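Local atomic coordinates of AraC family transcriptional regulator (Vibrio cholerae, PDB entry 5SUX), a protein that probably controls transcription of TCP pilus virulence genes in Vibrio cholerae, as an AraC-family regulator joining a cupin-like ligand-binding domain to a DNA-binding helix-turn-helix region. Residues F7-Y12 / S128-G133; D29-W34 / V83-D88; I58-K63 / S161-D166. One frame throughout, in Å; residues are numbered along the deposited sequence.

Overall arrangement
All three interactions share one antiparallel sheet of the cupin-like domain. Interaction 2 is its buried centre, pairing strand 31-35 with strand 79-86 through backbone hydrogen bonds. Interaction 1 lies nearer the surface, where the last turn of helix 121-131 rests on the edge strand 7-14; it relies on valine methyls, one CH-pi contact and a weak hydroxyl bond. Interaction 3, partly buried, sets loop 161-166 on the end of strand 57-61 through a phenylalanine ring and a lysine chain. Interaction 2 touches both others, whereas 1 and 3 stay about 8 Å apart at nearest atoms. Interactions 1 and 2 each offer an aromatic face to the bound naphthalene compound, and interaction 2 adds a lysine for its carboxylate.

Interaction 1: F7-Y12 / S128-G133; sequences FQTNVY and SEVVNG. With 70H ((3E)-4-(8-methylnaphthalen-1-yl)but-3-enoic acid), chain B.
Phe7 meets Val130 at the start of strand 7-14, the two side chains crossing at about a right angle. CG1 of Val130 lies over one face of the Phe7 ring, offset toward the rim, in a CH-pi contact 4.1 Å from the ring centroid. Gln8 turns from the helix, and its NE2 donates to Asn10 OD1 at 2.6 Å from 40° above the carbonyl plane. Thr9 faces the helix again. Its OG1 sits between the backbone N and the carbonyl carbon (chi1 59°), from where it makes a weak hydrogen bond to Val131 O (3.4 Å). The CG2 methyl of Thr9 packs 3.6 Å from Val130 O. These carbonyls belong to the last helical turn, which ends in a Schellman motif at Gly133. Farther along, Val11 CG2 touches Val131 CG1 at 3.6 Å. Tyr12 points elsewhere: its ring lies nearly parallel to the naphthalene of 70H, whose C06 sits 3.5 Å above the ring centre, and its hydroxyl is hydrogen-bonded to Tyr266. Strand 7-14 runs along the sheet edge, paired with strand 79-86, and the end of helix 121-131 packs against both, Val130 and Val131 also touching Ile84. Phe148 of helix 141-159 adjoins the Phe7 ring.

Interaction 2: D29-W34 / V83-D88; sequences DYKMFW and VITISD. With 70H ((3E)-4-(8-methylnaphthalen-1-yl)but-3-enoic acid), chain B.
Met32 and Ile84 form the hydrogen-bonded pair at the middle of two antiparallel strands, 31-34 and 83-86, whose axes approach to 4.8 Å, with N-to-C directions 166° apart. Ile84 N donates to Met32 O at 2.9 Å, and Met32 N returns a bond to Ile84 O at 3.1 Å. Ile86 N continues the ladder to Tyr30 O. Beside this last bond, a water accepts from Tyr30 N and donates to both Asp29 OD1 and Ile86 O. Lys31 opposite Thr85 and Phe33 opposite Val83 are the flanking non-hydrogen-bonded pairs.

The face bearing Lys31 and Phe33 lines the ligand pocket. Lys31 runs beside Thr85, then bends at its last torsion (chi4 -71°), which brings NZ 2.7 Å from carboxylate atom O13 of 70H. NZ also makes a weak bond to Thr85 OG1 (3.3 Å) and is hydrogen-bonded to Asn28 OD1, so three oxygens surround the ammonium group. The C16-C17 rim of the naphthalene points steeply at one face of the Phe33 ring, with C17 of 70H 3.5 Å above the ring centre, while Phe33 CB rests on Val83 CG2.

On the reverse face the packing is apolar. Ile84 CD1 reaches the edge of the Trp34 indole, 3.5 Å from CH2 and in the ring plane, and Met32 CE meets Ile86 CD1 at 3.6 Å. Helices 121-131 and 141-159 cover this face, Leu127 lying against Trp34, and Phe148 and Phe152 on Met32 and Ile86. Strands 57-61 and 7-14 extend the sheet beyond the pair.

Interaction 3: I58-K63 / S161-D166; sequences IILLKK and SIFITD
The loop that follows helix 141-159 folds back onto the end of strand 57-61, and Phe163 is the residue it inserts against the sheet. A chi1 of -174° swings the ring off the backbone N and toward the strand, and its far end spans three successive residues. CZ lies 3.7 Å from Leu60 CB and equally 3.7 Å from Leu61 O. CE1 of Phe163 comes to 3.6 Å from Lys62 CA, and the Lys62 side chain begins alongside the same ring, its CB packing on Phe163 CE1.

Strand 57-61 belongs to the five-stranded sheet of the cupin-like domain, between strands 31-35 and 114-118, and Phe163 also packs on Leu115 of the latter. On the other face of the strand, Leu61 points away from the loop and its side chain comes within about 4 Å of the bound 70H. The loop therefore covers the side of the sheet turned from the ligand, in the connection between helix 141-159 and helix 170-179.

Past the ring, Lys62 bends at chi3 (-146°) and chi4 (-128°) and passes across the loop backbone. Its CE packs tightly against two carbonyls, 3.1 Å from Ile162 O and 3.4 Å from Phe163 O. Lys62 NZ, 3.7 Å from Ile162 O, makes no hydrogen bond to it, and this buried oxygen has no partner in the model; the nearby ammonium charge may partly compensate. NZ ends near Thr165 CB, the two side chains crossing at about a right angle. Neighbouring polar groups hold the loop: Glu156 OE2 accepts from both Phe163 N and Ile164 N, Arg105 binds Ile164 O, and Tyr30 bonds through its hydroxyl to Thr165 N while its ring meets that of Phe163.

Interaction 1: F7-Y12 / S128-G133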
# COMPACT_ATOMS: atom_id res chain seq x y z
N PHE A 7 12.31 -1.02 5.37
CA PHE A 7 10.93 -1.16 5.80
C PHE A 7 10.50 0.07 6.60
O PHE A 7 11.29 0.62 7.38
CB PHE A 7 10.74 -2.42 6.66
CG PHE A 7 11.26 -3.67 6.02
CD1 PHE A 7 10.46 -4.42 5.17
CD2 PHE A 7 12.55 -4.11 6.27
CE1 PHE A 7 10.93 -5.58 4.58
CE2 PHE A 7 13.03 -5.27 5.69
CZ PHE A 7 12.22 -6.00 4.84
N GLN A 8 9.26 0.49 6.39
CA GLN A 8 8.62 1.51 7.21
C GLN A 8 7.41 0.87 7.88
O GLN A 8 6.59 0.23 7.21
CB GLN A 8 8.21 2.72 6.36
CG GLN A 8 7.80 3.95 7.17
CD GLN A 8 6.40 3.85 7.74
OE1 GLN A 8 5.52 3.22 7.15
NE2 GLN A 8 6.19 4.46 8.90
N THR A 9 7.30 1.05 9.20
CA THR A 9 6.34 0.30 9.99
C THR A 9 5.54 1.22 10.90
O THR A 9 6.05 2.24 11.39
CB THR A 9 7.04 -0.77 10.84
OG1 THR A 9 8.00 -0.15 11.70
CG2 THR A 9 7.75 -1.78 9.95
N ASN A 10 4.29 0.84 11.14
CA ASN A 10 3.40 1.56 12.04
C ASN A 10 2.46 0.57 12.70
O ASN A 10 2.15 -0.49 12.13
CB ASN A 10 2.59 2.64 11.31
CG ASN A 10 3.43 3.83 10.89
OD1 ASN A 10 3.74 4.00 9.71
ND2 ASN A 10 3.81 4.66 11.85
N VAL A 11 2.01 0.90 13.91
CA VAL A 11 1.05 0.10 14.65
C VAL A 11 -0.11 1.00 15.05
O VAL A 11 0.10 2.07 15.64
CB VAL A 11 1.68 -0.55 15.90
CG1 VAL A 11 0.63 -1.31 16.69
CG2 VAL A 11 2.81 -1.48 15.50
N TYR A 12 -1.33 0.57 14.73
CA TYR A 12 -2.54 1.34 14.99
C TYR A 12 -3.46 0.56 15.92
O TYR A 12 -3.50 -0.67 15.88
CB TYR A 12 -3.28 1.64 13.68
CG TYR A 12 -2.43 2.31 12.63
CD1 TYR A 12 -2.25 3.69 12.63
CD2 TYR A 12 -1.80 1.57 11.64
CE1 TYR A 12 -1.47 4.31 11.67
CE2 TYR A 12 -1.02 2.18 10.68
CZ TYR A 12 -0.86 3.55 10.70
OH TYR A 12 -0.08 4.17 9.74
N SER A 128 6.79 -9.49 12.96
CA SER A 128 6.66 -8.66 14.16
C SER A 128 7.98 -7.99 14.51
O SER A 128 8.00 -6.82 14.91
CB SER A 128 6.16 -9.51 15.33
OG SER A 128 4.82 -9.91 15.14
N GLU A 129 9.10 -8.71 14.37
CA GLU A 129 10.40 -8.10 14.64
C GLU A 129 10.72 -7.02 13.62
O GLU A 129 11.43 -6.05 13.94
CB GLU A 129 11.49 -9.18 14.66
CG GLU A 129 12.90 -8.65 14.86
CD GLU A 129 13.12 -8.06 16.24
OE1 GLU A 129 12.43 -8.50 17.18
OE2 GLU A 129 13.98 -7.17 16.38
N VAL A 130 10.23 -7.16 12.39
CA VAL A 130 10.36 -6.08 11.41
C VAL A 130 9.66 -4.83 11.90
O VAL A 130 10.21 -3.72 11.81
CB VAL A 130 9.81 -6.53 10.04
CG1 VAL A 130 9.83 -5.37 9.06
CG2 VAL A 130 10.62 -7.70 9.49
N VAL A 131 8.45 -4.98 12.44
CA VAL A 131 7.72 -3.83 12.96
C VAL A 131 8.40 -3.27 14.20
O VAL A 131 8.30 -2.07 14.49
CB VAL A 131 6.26 -4.22 13.25
CG1 VAL A 131 5.45 -3.01 13.65
CG2 VAL A 131 5.64 -4.88 12.04
N ASN A 132 9.13 -4.10 14.94
CA ASN A 132 9.86 -3.66 16.12
C ASN A 132 11.17 -2.94 15.76
O ASN A 132 11.92 -2.58 16.67
CB ASN A 132 10.15 -4.85 17.04
CG ASN A 132 10.52 -4.42 18.45
OD1 ASN A 132 9.98 -3.46 18.98
ND2 ASN A 132 11.46 -5.14 19.05
N GLY A 133 11.44 -2.73 14.48
CA GLY A 133 12.65 -2.04 14.08
C GLY A 133 13.93 -2.83 14.25
O GLY A 133 15.00 -2.23 14.34
C10 70H B . -2.10 4.09 6.33
C11 70H B . -1.34 4.65 5.14
C12 70H B . -0.04 3.91 4.93
C15 70H B . -5.41 -0.51 8.90
C01 70H B . -3.35 0.09 5.17
C02 70H B . -4.05 0.00 6.52
C03 70H B . -4.16 1.07 7.51
C04 70H B . -4.84 0.77 8.66
C05 70H B . -5.02 1.73 9.70
C06 70H B . -4.50 3.01 9.57
C07 70H B . -3.81 3.34 8.41
C08 70H B . -3.62 2.42 7.38
C09 70H B . -2.85 2.98 6.20
O13 70H B . 0.55 3.99 3.82
O14 70H B . 0.45 3.21 5.85
C16 70H B . -5.30 -1.52 7.95
C17 70H B . -4.62 -1.25 6.77

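Interaction 2: D29-W34 / V83-D88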
# COMPACT_ATOMS: atom_id res chain seq x y z
N ASP A 29 3.80 1.95 -2.30
CA ASP A 29 4.80 0.90 -2.16
C ASP A 29 4.09 -0.33 -1.61
O ASP A 29 3.04 -0.22 -0.99
CB ASP A 29 5.94 1.32 -1.23
CG ASP A 29 6.95 2.23 -1.92
OD1 ASP A 29 7.30 1.96 -3.09
OD2 ASP A 29 7.39 3.21 -1.28
N TYR A 30 4.68 -1.50 -1.86
CA TYR A 30 4.10 -2.74 -1.37
C TYR A 30 3.89 -2.69 0.13
O TYR A 30 4.79 -2.28 0.88
CB TYR A 30 4.98 -3.93 -1.74
CG TYR A 30 5.03 -4.20 -3.23
CD1 TYR A 30 6.08 -3.71 -4.01
CD2 TYR A 30 4.03 -4.92 -3.86
CE1 TYR A 30 6.12 -3.95 -5.37
CE2 TYR A 30 4.07 -5.17 -5.22
CZ TYR A 30 5.12 -4.67 -5.97
OH TYR A 30 5.16 -4.91 -7.32
N LYS A 31 2.70 -3.07 0.57
CA LYS A 31 2.33 -3.04 1.97
C LYS A 31 1.76 -4.39 2.39
O LYS A 31 1.23 -5.14 1.56
CB LYS A 31 1.30 -1.94 2.27
CG LYS A 31 1.79 -0.53 2.04
CD LYS A 31 0.69 0.48 2.33
CE LYS A 31 0.94 1.79 1.61
NZ LYS A 31 2.09 2.54 2.19
N MET A 32 1.87 -4.68 3.68
CA MET A 32 1.19 -5.82 4.28
C MET A 32 0.78 -5.44 5.69
O MET A 32 1.46 -4.66 6.36
CB MET A 32 2.07 -7.07 4.29
CG MET A 32 3.46 -6.88 4.87
SD MET A 32 4.53 -8.29 4.53
CE MET A 32 4.65 -8.19 2.75
N PHE A 33 -0.35 -5.98 6.13
CA PHE A 33 -0.83 -5.71 7.48
C PHE A 33 -1.51 -6.93 8.06
O PHE A 33 -1.92 -7.85 7.34
CB PHE A 33 -1.76 -4.48 7.52
CG PHE A 33 -3.06 -4.66 6.79
CD1 PHE A 33 -3.20 -4.25 5.48
CD2 PHE A 33 -4.17 -5.20 7.44
CE1 PHE A 33 -4.41 -4.39 4.81
CE2 PHE A 33 -5.37 -5.35 6.78
CZ PHE A 33 -5.50 -4.94 5.47
N TRP A 34 -1.62 -6.94 9.39
CA TRP A 34 -2.24 -8.01 10.14
C TRP A 34 -2.61 -7.48 11.52
O TRP A 34 -2.09 -6.45 11.96
CB TRP A 34 -1.31 -9.23 10.27
CG TRP A 34 -0.08 -8.97 11.09
CD1 TRP A 34 0.10 -9.29 12.41
CD2 TRP A 34 1.13 -8.34 10.66
NE1 TRP A 34 1.36 -8.89 12.82
CE2 TRP A 34 2.00 -8.31 11.76
CE3 TRP A 34 1.55 -7.80 9.44
CZ2 TRP A 34 3.28 -7.76 11.68
CZ3 TRP A 34 2.82 -7.25 9.37
CH2 TRP A 34 3.67 -7.24 10.48
N VAL A 83 1.26 -2.36 10.22
CA VAL A 83 1.38 -2.10 8.79
C VAL A 83 2.86 -1.95 8.45
O VAL A 83 3.56 -1.13 9.07
CB VAL A 83 0.59 -0.85 8.36
CG1 VAL A 83 0.68 -0.66 6.85
CG2 VAL A 83 -0.86 -0.96 8.81
N ILE A 84 3.33 -2.73 7.48
CA ILE A 84 4.70 -2.64 6.98
C ILE A 84 4.65 -2.10 5.56
O ILE A 84 3.88 -2.60 4.73
CB ILE A 84 5.41 -4.00 7.02
CG1 ILE A 84 5.56 -4.49 8.46
CG2 ILE A 84 6.77 -3.91 6.35
CD1 ILE A 84 6.24 -5.84 8.56
N THR A 85 5.46 -1.09 5.28
CA THR A 85 5.66 -0.58 3.93
C THR A 85 7.07 -0.93 3.48
O THR A 85 8.04 -0.58 4.17
CB THR A 85 5.43 0.94 3.87
OG1 THR A 85 4.13 1.25 4.40
CG2 THR A 85 5.52 1.43 2.43
N ILE A 86 7.18 -1.61 2.35
CA ILE A 86 8.45 -2.14 1.87
C ILE A 86 9.00 -1.20 0.80
O ILE A 86 8.31 -0.90 -0.18
CB ILE A 86 8.28 -3.56 1.32
CG1 ILE A 86 7.53 -4.43 2.32
CG2 ILE A 86 9.64 -4.17 1.02
CD1 ILE A 86 7.18 -5.80 1.80
N SER A 87 10.24 -0.75 0.99
CA SER A 87 10.85 0.19 0.06
C SER A 87 11.09 -0.47 -1.30
O SER A 87 11.30 -1.68 -1.40
CB SER A 87 12.17 0.71 0.62
OG SER A 87 13.21 -0.24 0.44
N ASP A 88 11.05 0.36 -2.35
CA ASP A 88 11.26 -0.16 -3.70
C ASP A 88 12.66 -0.72 -3.88
O ASP A 88 12.85 -1.66 -4.65
CB ASP A 88 10.98 0.95 -4.72
CG ASP A 88 11.37 0.55 -6.13
OD1 ASP A 88 10.66 -0.30 -6.73
OD2 ASP A 88 12.37 1.08 -6.65
C10 70H B . -2.10 4.09 6.33
C11 70H B . -1.34 4.65 5.14
C12 70H B . -0.04 3.91 4.93
C15 70H B . -5.41 -0.51 8.90
C01 70H B . -3.35 0.09 5.17
C02 70H B . -4.05 0.00 6.52
C03 70H B . -4.16 1.07 7.51
C04 70H B . -4.84 0.77 8.66
C05 70H B . -5.02 1.73 9.70
C06 70H B . -4.50 3.01 9.57
C07 70H B . -3.81 3.34 8.41
C08 70H B . -3.62 2.42 7.38
C09 70H B . -2.85 2.98 6.20
O13 70H B . 0.55 3.99 3.82
O14 70H B . 0.45 3.21 5.85
C16 70H B . -5.30 -1.52 7.95
C17 70H B . -4.62 -1.25 6.77
O HOH W 1 7.56 -1.06 -2.98

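Interaction 3: I58-K63 / S161-D166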
# COMPACT_ATOMS: atom_id res chain seq x y z
N ILE A 58 -2.42 -12.56 7.02
CA ILE A 58 -1.58 -11.51 6.48
C ILE A 58 -2.23 -10.99 5.21
O ILE A 58 -2.50 -11.77 4.28
CB ILE A 58 -0.15 -12.01 6.20
CG1 ILE A 58 0.44 -12.67 7.45
CG2 ILE A 58 0.74 -10.87 5.74
CD1 ILE A 58 0.69 -11.72 8.59
N ILE A 59 -2.49 -9.69 5.15
CA ILE A 59 -3.13 -9.06 4.00
C ILE A 59 -2.08 -8.29 3.22
O ILE A 59 -1.40 -7.42 3.78
CB ILE A 59 -4.28 -8.13 4.43
CG1 ILE A 59 -5.33 -8.92 5.22
CG2 ILE A 59 -4.92 -7.49 3.21
CD1 ILE A 59 -6.13 -9.87 4.36
N LEU A 60 -1.96 -8.59 1.93
CA LEU A 60 -0.99 -7.96 1.05
C LEU A 60 -1.68 -6.96 0.14
O LEU A 60 -2.74 -7.25 -0.42
CB LEU A 60 -0.26 -9.01 0.19
CG LEU A 60 0.54 -10.16 0.83
CD1 LEU A 60 1.49 -9.64 1.89
CD2 LEU A 60 -0.36 -11.26 1.39
N LEU A 61 -1.08 -5.78 -0.00
CA LEU A 61 -1.61 -4.72 -0.86
C LEU A 61 -0.61 -4.42 -1.97
O LEU A 61 0.55 -4.10 -1.69
CB LEU A 61 -1.92 -3.46 -0.05
CG LEU A 61 -2.92 -3.62 1.10
CD1 LEU A 61 -3.12 -2.30 1.83
CD2 LEU A 61 -4.24 -4.17 0.59
N LYS A 62 -1.07 -4.52 -3.21
CA LYS A 62 -0.19 -4.43 -4.37
C LYS A 62 0.18 -2.99 -4.68
O LYS A 62 -0.65 -2.09 -4.62
CB LYS A 62 -0.88 -5.07 -5.58
CG LYS A 62 0.01 -5.27 -6.79
CD LYS A 62 -0.83 -5.67 -8.00
CE LYS A 62 -0.08 -6.64 -8.90
NZ LYS A 62 -0.05 -6.19 -10.32
N LYS A 63 1.46 -2.78 -5.01
CA LYS A 63 1.93 -1.46 -5.39
C LYS A 63 1.16 -0.94 -6.60
O LYS A 63 0.85 -1.70 -7.53
CB LYS A 63 3.43 -1.49 -5.69
CG LYS A 63 4.04 -0.11 -5.96
CD LYS A 63 5.51 -0.21 -6.33
CE LYS A 63 6.11 1.17 -6.60
NZ LYS A 63 7.55 1.10 -6.96
N SER A 161 -1.50 -15.33 -9.58
CA SER A 161 -1.51 -13.95 -10.04
C SER A 161 -0.18 -13.28 -9.71
O SER A 161 0.48 -13.63 -8.73
CB SER A 161 -2.67 -13.16 -9.43
OG SER A 161 -2.38 -12.79 -8.09
N ILE A 162 0.19 -12.31 -10.54
CA ILE A 162 1.41 -11.54 -10.34
C ILE A 162 1.18 -10.53 -9.23
O ILE A 162 0.22 -9.74 -9.28
CB ILE A 162 1.84 -10.85 -11.64
CG1 ILE A 162 2.22 -11.89 -12.70
CG2 ILE A 162 2.99 -9.89 -11.38
CD1 ILE A 162 3.38 -12.77 -12.31
N PHE A 163 2.05 -10.54 -8.22
CA PHE A 163 2.04 -9.53 -7.17
C PHE A 163 3.17 -8.52 -7.35
O PHE A 163 2.92 -7.31 -7.35
CB PHE A 163 2.15 -10.20 -5.79
CG PHE A 163 2.00 -9.23 -4.64
CD1 PHE A 163 0.79 -8.63 -4.37
CD2 PHE A 163 3.09 -8.94 -3.83
CE1 PHE A 163 0.65 -7.75 -3.32
CE2 PHE A 163 2.96 -8.06 -2.77
CZ PHE A 163 1.74 -7.46 -2.52
N ILE A 164 4.40 -9.00 -7.51
CA ILE A 164 5.54 -8.13 -7.81
C ILE A 164 5.46 -7.79 -9.29
O ILE A 164 5.80 -8.61 -10.15
CB ILE A 164 6.87 -8.80 -7.45
CG1 ILE A 164 6.85 -9.30 -6.00
CG2 ILE A 164 8.02 -7.83 -7.65
CD1 ILE A 164 6.66 -8.19 -4.98
N THR A 165 5.00 -6.59 -9.61
CA THR A 165 4.81 -6.18 -10.99
C THR A 165 6.12 -5.68 -11.59
O THR A 165 7.10 -5.41 -10.89
CB THR A 165 3.73 -5.09 -11.08
OG1 THR A 165 3.48 -4.79 -12.46
CG2 THR A 165 4.18 -3.83 -10.36
N ASP A 166 6.12 -5.55 -12.92
CA ASP A 166 7.33 -5.21 -13.66
C ASP A 166 7.50 -3.70 -13.78
O ASP A 166 6.56 -2.92 -13.59
CB ASP A 166 7.30 -5.86 -15.05
CG ASP A 166 8.66 -5.87 -15.72
OD1 ASP A 166 8.71 -5.83 -16.96
OD2 ASP A 166 9.68 -5.92 -14.99